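Local coordinates for coronin (Toxoplasma gondii, PDB 4OZU), which probably binds actin filaments and contributes to parasite invasion and egress, this chain being its WD40 beta-propeller domain, at residues E18-Q23 against L344-F349; V312-F317 against M335-N340. All blocks are in the same frame, centred on the assembly; numbering follows the deposited sequence.

Contact 1. Residues E18-Q23 against L344-F349; sequences EAWKQQ and LQPISF
Glu18 pairs antiparallel with Ser348 through two backbone hydrogen bonds, Glu18 N to Ser348 O and Ser348 N to Glu18 O. This joins an N-terminal strand to a late one within one propeller blade, the usual ring closure of WD40 propellers. Ala19 forms a non-hydrogen-bonded pair with Ile347. Ala19 CB meets Ile347 CD1 at 3.4 Å, tighter than usual carbon contact. Trp20 N bonds to Pro346 O at 2.9 Å. The Trp20 indole lies over the proline, with Pro346 CB 3.7 Å from the centroid of the five-membered ring of Trp20. This is a CH-pi contact, 11° off the ring normal. CG of Trp20 stands anti to the carbonyl carbon (chi1 -69°), which lays the indole across Pro346 with its N-H edge toward Ser348 OG. Trp20 NE1 gives Ser348 OG a nearly straight hydrogen bond of 2.8 Å, in the ring plane. Glu331 and Arg329 also bond to this hydroxyl. After Trp20 the strand is interrupted, and backbone pairing resumes at Tyr24 with Leu344. The Gln345 side chain bridges the gap. Gln345 NE2 donates to Trp20 O at 2.9 Å and to Pro346 O. The latter oxygen thus takes two donors, from opposite faces of its plane. Gln23 reaches back with an extended side chain. Gln23 NE2 donates to Gln345 OE1 at 2.7 Å, with the two amide planes 60° apart.

Contact 2. Residues V312-F317 against M335-N340; sequences VPIKNF and MLKQEN
Lys315 N donates to Gln338 O at 3.0 Å, and Gln338 N to Asn316 O at 2.9 Å. These backbone bonds lead into the antiparallel, non-hydrogen-bonded pair Phe317 with Lys337. At the inner edge of the propeller's closing blade the incoming chain thus pairs with strand 331-339. The side chains of Asn316 and Gln338 lie side by side and point the same way. Asn316 ND2 donates to Gln338 OE1 at 3.0 Å, coming from above that amide's plane. Gln338 NE2 bonds to Asn340 O and to Ser30 O. The ionic centre is Lys337, paired with Glu339. Its chain runs extended from a CG anti to the backbone N (chi1 176°), which carries Lys337 NZ to Val312 O at 2.8 Å. Lys337 NZ also forms a salt bridge with Glu339 OE2 at 2.7 Å. Tyr308 OH and Ser310 OG hydrogen-bond to it too, so four oxygens surround its three N-H groups. One water joins Pro313 O to Asn340 N. Ile314 CG1 crosses the Lys337 chain at CE, 3.7 Å away, and Val312 CG1 packs across the Glu339 chain, on CG and CD. The loop after strand 301-309 is held on strand 331-339, with strand 343-350 on the other side.

Overall arrangement
Contacts 1 and 2 belong to one sheet and lie with their centres about 11 Å apart. Strand 331-339 leads directly into strand 343-350, so the two contacts share a hairpin. Strand 16-25 joins its outer side in contact 1, and the 312-317 segment joins its other side in contact 2. The hairpin links them through probable hydrogen bonds from Gln345 N to Lys337 O (2.7 Å) and from Ile347 N to Met335 O (2.8 Å). Packing of Leu344 on Gln338 and of Phe349 on Met335 adds to this. Contact 1 bridges distant parts of the chain, whereas contact 2 lies between neighbouring ones.

Contact 1. Residues E18-Q23 against L344-F349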
loop_
_atom_site.group_PDB
_atom_site.type_symbol
_atom_site.label_atom_id
_atom_site.label_comp_id
_atom_site.label_asym_id
_atom_site.label_seq_id
_atom_site.Cartn_x
_atom_site.Cartn_y
_atom_site.Cartn_z
ATOM N N GLU A 18 -9.933 17.115 -2.637
ATOM C CA GLU A 18 -9.856 18.377 -1.896
ATOM C C GLU A 18 -8.643 18.367 -0.969
ATOM O O GLU A 18 -8.582 17.594 -0.013
ATOM C CB GLU A 18 -11.136 18.614 -1.096
ATOM C CG GLU A 18 -11.121 19.915 -0.312
ATOM C CD GLU A 18 -12.479 20.275 0.257
ATOM O OE1 GLU A 18 -13.066 19.443 0.979
ATOM O OE2 GLU A 18 -12.958 21.392 -0.024
ATOM N N ALA A 19 -7.659 19.200 -1.286
ATOM C CA ALA A 19 -6.506 19.374 -0.419
ATOM C C ALA A 19 -6.938 20.121 0.840
ATOM O O ALA A 19 -7.595 21.149 0.752
ATOM C CB ALA A 19 -5.401 20.132 -1.141
ATOM N N TRP A 20 -6.577 19.595 2.005
ATOM C CA TRP A 20 -6.882 20.262 3.265
ATOM C C TRP A 20 -6.183 21.612 3.366
ATOM O O TRP A 20 -5.083 21.790 2.856
ATOM C CB TRP A 20 -6.452 19.408 4.453
ATOM C CG TRP A 20 -7.242 18.160 4.658
ATOM C CD1 TRP A 20 -7.930 17.451 3.717
ATOM C CD2 TRP A 20 -7.420 17.466 5.898
ATOM N NE1 TRP A 20 -8.523 16.350 4.298
ATOM C CE2 TRP A 20 -8.226 16.340 5.635
ATOM C CE3 TRP A 20 -6.972 17.687 7.204
ATOM C CZ2 TRP A 20 -8.596 15.440 6.631
ATOM C CZ3 TRP A 20 -7.339 16.792 8.189
ATOM C CH2 TRP A 20 -8.141 15.683 7.898
ATOM N N LYS A 21 -6.807 22.557 4.052
ATOM C CA LYS A 21 -6.123 23.801 4.371
ATOM C C LYS A 21 -5.044 23.510 5.413
ATOM O O LYS A 21 -3.953 24.072 5.371
ATOM C CB LYS A 21 -7.110 24.856 4.868
ATOM C CG LYS A 21 -8.046 25.369 3.776
ATOM C CD LYS A 21 -7.304 26.210 2.737
ATOM C CE LYS A 21 -8.119 26.402 1.464
ATOM N NZ LYS A 21 -8.324 25.130 0.717
ATOM N N GLN A 22 -5.360 22.613 6.343
ATOM C CA GLN A 22 -4.416 22.210 7.374
ATOM C C GLN A 22 -3.353 21.275 6.807
ATOM O O GLN A 22 -3.593 20.572 5.826
ATOM C CB GLN A 22 -5.142 21.520 8.528
ATOM C CG GLN A 22 -6.046 22.441 9.333
ATOM C CD GLN A 22 -6.843 21.691 10.383
ATOM O OE1 GLN A 22 -6.468 21.657 11.555
ATOM N NE2 GLN A 22 -7.952 21.085 9.966
ATOM N N GLN A 23 -2.185 21.278 7.441
ATOM C CA GLN A 23 -1.068 20.429 7.038
ATOM C C GLN A 23 -0.316 19.934 8.263
ATOM O O GLN A 23 -0.378 20.559 9.325
ATOM C CB GLN A 23 -0.100 21.196 6.138
ATOM C CG GLN A 23 -0.710 21.807 4.893
ATOM C CD GLN A 23 0.257 22.731 4.167
ATOM O OE1 GLN A 23 1.102 23.382 4.787
ATOM N NE2 GLN A 23 0.142 22.785 2.846
ATOM N N LEU A 344 3.474 17.368 5.070
ATOM C CA LEU A 344 2.542 16.337 4.627
ATOM C C LEU A 344 1.194 17.007 4.378
ATOM O O LEU A 344 0.623 17.650 5.269
ATOM C CB LEU A 344 2.410 15.195 5.646
ATOM C CG LEU A 344 3.635 14.312 5.909
ATOM C CD1 LEU A 344 3.307 13.244 6.946
ATOM C CD2 LEU A 344 4.136 13.652 4.636
ATOM N N GLN A 345 0.704 16.860 3.153
ATOM C CA GLN A 345 -0.516 17.526 2.706
ATOM C C GLN A 345 -1.643 16.512 2.527
ATOM O O GLN A 345 -1.595 15.686 1.620
ATOM C CB GLN A 345 -0.250 18.263 1.388
ATOM C CG GLN A 345 -1.475 18.866 0.728
ATOM C CD GLN A 345 -2.108 19.947 1.573
ATOM O OE1 GLN A 345 -1.532 21.018 1.755
ATOM N NE2 GLN A 345 -3.291 19.668 2.110
ATOM N N PRO A 346 -2.665 16.566 3.390
ATOM C CA PRO A 346 -3.754 15.614 3.166
ATOM C C PRO A 346 -4.635 16.002 1.979
ATOM O O PRO A 346 -4.911 17.184 1.754
ATOM C CB PRO A 346 -4.549 15.660 4.477
ATOM C CG PRO A 346 -3.698 16.414 5.447
ATOM C CD PRO A 346 -2.829 17.311 4.647
ATOM N N ILE A 347 -5.072 14.992 1.234
ATOM C CA ILE A 347 -6.004 15.175 0.132
ATOM C C ILE A 347 -7.178 14.234 0.333
ATOM O O ILE A 347 -7.003 13.017 0.319
ATOM C CB ILE A 347 -5.368 14.871 -1.245
ATOM C CG1 ILE A 347 -3.993 15.534 -1.403
ATOM C CG2 ILE A 347 -6.312 15.298 -2.360
ATOM C CD1 ILE A 347 -4.018 17.028 -1.445
ATOM N N SER A 348 -8.368 14.789 0.521
ATOM C CA SER A 348 -9.575 13.981 0.650
ATOM C C SER A 348 -10.152 13.678 -0.728
ATOM O O SER A 348 -10.098 14.515 -1.627
ATOM C CB SER A 348 -10.631 14.701 1.505
ATOM O OG SER A 348 -10.270 14.724 2.876
ATOM N N PHE A 349 -10.702 12.481 -0.881
ATOM C CA PHE A 349 -11.472 12.131 -2.067
ATOM C C PHE A 349 -12.915 11.924 -1.633
ATOM O O PHE A 349 -13.232 11.007 -0.867
ATOM C CB PHE A 349 -10.877 10.903 -2.748
ATOM C CG PHE A 349 -9.439 11.098 -3.124
ATOM C CD1 PHE A 349 -9.101 11.715 -4.316
ATOM C CD2 PHE A 349 -8.429 10.727 -2.257
ATOM C CE1 PHE A 349 -7.774 11.926 -4.653
ATOM C CE2 PHE A 349 -7.100 10.932 -2.589
ATOM C CZ PHE A 349 -6.776 11.536 -3.785
#

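Contact 2. Residues V312-F317 against M335-N340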
loop_
_atom_site.group_PDB
_atom_site.type_symbol
_atom_site.label_atom_id
_atom_site.label_comp_id
_atom_site.label_asym_id
_atom_site.label_seq_id
_atom_site.Cartn_x
_atom_site.Cartn_y
_atom_site.Cartn_z
ATOM N N VAL A 312 2.679 21.165 -7.272
ATOM C CA VAL A 312 3.728 20.734 -6.353
ATOM C C VAL A 312 3.890 19.219 -6.460
ATOM O O VAL A 312 2.922 18.487 -6.275
ATOM C CB VAL A 312 3.403 21.133 -4.897
ATOM C CG1 VAL A 312 4.473 20.627 -3.937
ATOM C CG2 VAL A 312 3.268 22.642 -4.785
ATOM N N PRO A 313 5.106 18.743 -6.777
ATOM C CA PRO A 313 5.296 17.297 -6.958
ATOM C C PRO A 313 5.018 16.468 -5.706
ATOM O O PRO A 313 5.211 16.933 -4.585
ATOM C CB PRO A 313 6.777 17.184 -7.348
ATOM C CG PRO A 313 7.143 18.514 -7.867
ATOM C CD PRO A 313 6.341 19.490 -7.079
ATOM N N ILE A 314 4.552 15.244 -5.918
ATOM C CA ILE A 314 4.449 14.256 -4.853
ATOM C C ILE A 314 5.834 13.665 -4.612
ATOM O O ILE A 314 6.410 13.059 -5.516
ATOM C CB ILE A 314 3.458 13.131 -5.215
ATOM C CG1 ILE A 314 2.101 13.710 -5.621
ATOM C CG2 ILE A 314 3.287 12.171 -4.044
ATOM C CD1 ILE A 314 1.229 12.724 -6.369
ATOM N N LYS A 315 6.382 13.849 -3.414
ATOM C CA LYS A 315 7.709 13.304 -3.103
ATOM C C LYS A 315 7.585 11.871 -2.592
ATOM O O LYS A 315 8.321 10.978 -3.013
ATOM C CB LYS A 315 8.426 14.168 -2.067
ATOM C CG LYS A 315 8.834 15.543 -2.577
ATOM C CD LYS A 315 9.876 15.452 -3.679
ATOM C CE LYS A 315 10.305 16.831 -4.148
ATOM N NZ LYS A 315 11.251 16.764 -5.285
ATOM N N ASN A 316 6.653 11.685 -1.667
ATOM C CA ASN A 316 6.265 10.382 -1.150
ATOM C C ASN A 316 4.784 10.452 -0.823
ATOM O O ASN A 316 4.212 11.539 -0.744
ATOM C CB ASN A 316 7.047 9.998 0.112
ATOM C CG ASN A 316 8.524 9.777 -0.145
ATOM O OD1 ASN A 316 8.920 8.796 -0.780
ATOM N ND2 ASN A 316 9.352 10.668 0.384
ATOM N N PHE A 317 4.154 9.307 -0.612
ATOM C CA PHE A 317 2.747 9.320 -0.256
ATOM C C PHE A 317 2.296 8.010 0.368
ATOM O O PHE A 317 3.026 7.019 0.390
ATOM C CB PHE A 317 1.898 9.609 -1.492
ATOM C CG PHE A 317 1.741 8.426 -2.388
ATOM C CD1 PHE A 317 2.707 8.117 -3.332
ATOM C CD2 PHE A 317 0.630 7.610 -2.274
ATOM C CE1 PHE A 317 2.559 7.016 -4.145
ATOM C CE2 PHE A 317 0.487 6.506 -3.083
ATOM C CZ PHE A 317 1.444 6.213 -4.017
ATOM N N MET A 335 -5.357 10.670 0.729
ATOM C CA MET A 335 -3.928 10.583 0.478
ATOM C C MET A 335 -3.184 11.535 1.401
ATOM O O MET A 335 -3.634 12.649 1.641
ATOM C CB MET A 335 -3.620 10.924 -0.978
ATOM C CG MET A 335 -2.146 10.899 -1.337
ATOM S SD MET A 335 -1.841 11.633 -2.958
ATOM C CE MET A 335 -2.721 10.496 -4.018
ATOM N N LEU A 336 -2.053 11.076 1.921
ATOM C CA LEU A 336 -1.104 11.946 2.598
ATOM C C LEU A 336 0.044 12.136 1.630
ATOM O O LEU A 336 0.740 11.183 1.289
ATOM C CB LEU A 336 -0.633 11.342 3.920
ATOM C CG LEU A 336 -1.766 11.053 4.907
ATOM C CD1 LEU A 336 -1.269 10.272 6.117
ATOM C CD2 LEU A 336 -2.412 12.361 5.345
ATOM N N LYS A 337 0.202 13.368 1.169
ATOM C CA LYS A 337 1.161 13.718 0.128
ATOM C C LYS A 337 2.343 14.486 0.713
ATOM O O LYS A 337 2.156 15.581 1.206
ATOM C CB LYS A 337 0.458 14.567 -0.939
ATOM C CG LYS A 337 1.354 15.086 -2.051
ATOM C CD LYS A 337 0.665 16.212 -2.807
ATOM C CE LYS A 337 1.615 16.898 -3.777
ATOM N NZ LYS A 337 1.174 18.290 -4.065
ATOM N N GLN A 338 3.554 13.933 0.661
ATOM C CA GLN A 338 4.730 14.702 1.079
ATOM C C GLN A 338 5.071 15.738 0.021
ATOM O O GLN A 338 5.238 15.408 -1.158
ATOM C CB GLN A 338 5.943 13.801 1.323
ATOM C CG GLN A 338 7.218 14.555 1.701
ATOM C CD GLN A 338 8.359 13.613 2.053
ATOM O OE1 GLN A 338 8.130 12.468 2.461
ATOM N NE2 GLN A 338 9.593 14.084 1.888
ATOM N N GLU A 339 5.165 16.989 0.457
ATOM C CA GLU A 339 5.605 18.083 -0.390
ATOM C C GLU A 339 6.963 18.557 0.105
ATOM O O GLU A 339 7.115 18.910 1.273
ATOM C CB GLU A 339 4.580 19.217 -0.379
ATOM C CG GLU A 339 3.235 18.797 -0.941
ATOM C CD GLU A 339 2.253 19.944 -1.053
ATOM O OE1 GLU A 339 2.368 20.907 -0.268
ATOM O OE2 GLU A 339 1.364 19.879 -1.930
ATOM N N ASN A 340 7.945 18.545 -0.793
ATOM C CA ASN A 340 9.334 18.835 -0.456
ATOM C C ASN A 340 9.802 17.960 0.705
ATOM O O ASN A 340 9.557 16.755 0.695
ATOM C CB ASN A 340 9.490 20.320 -0.149
ATOM C CG ASN A 340 8.980 21.187 -1.277
ATOM O OD1 ASN A 340 9.509 21.141 -2.389
ATOM N ND2 ASN A 340 7.938 21.964 -1.009
HETATM O O HOH W 1 7.298 18.320 -3.644
#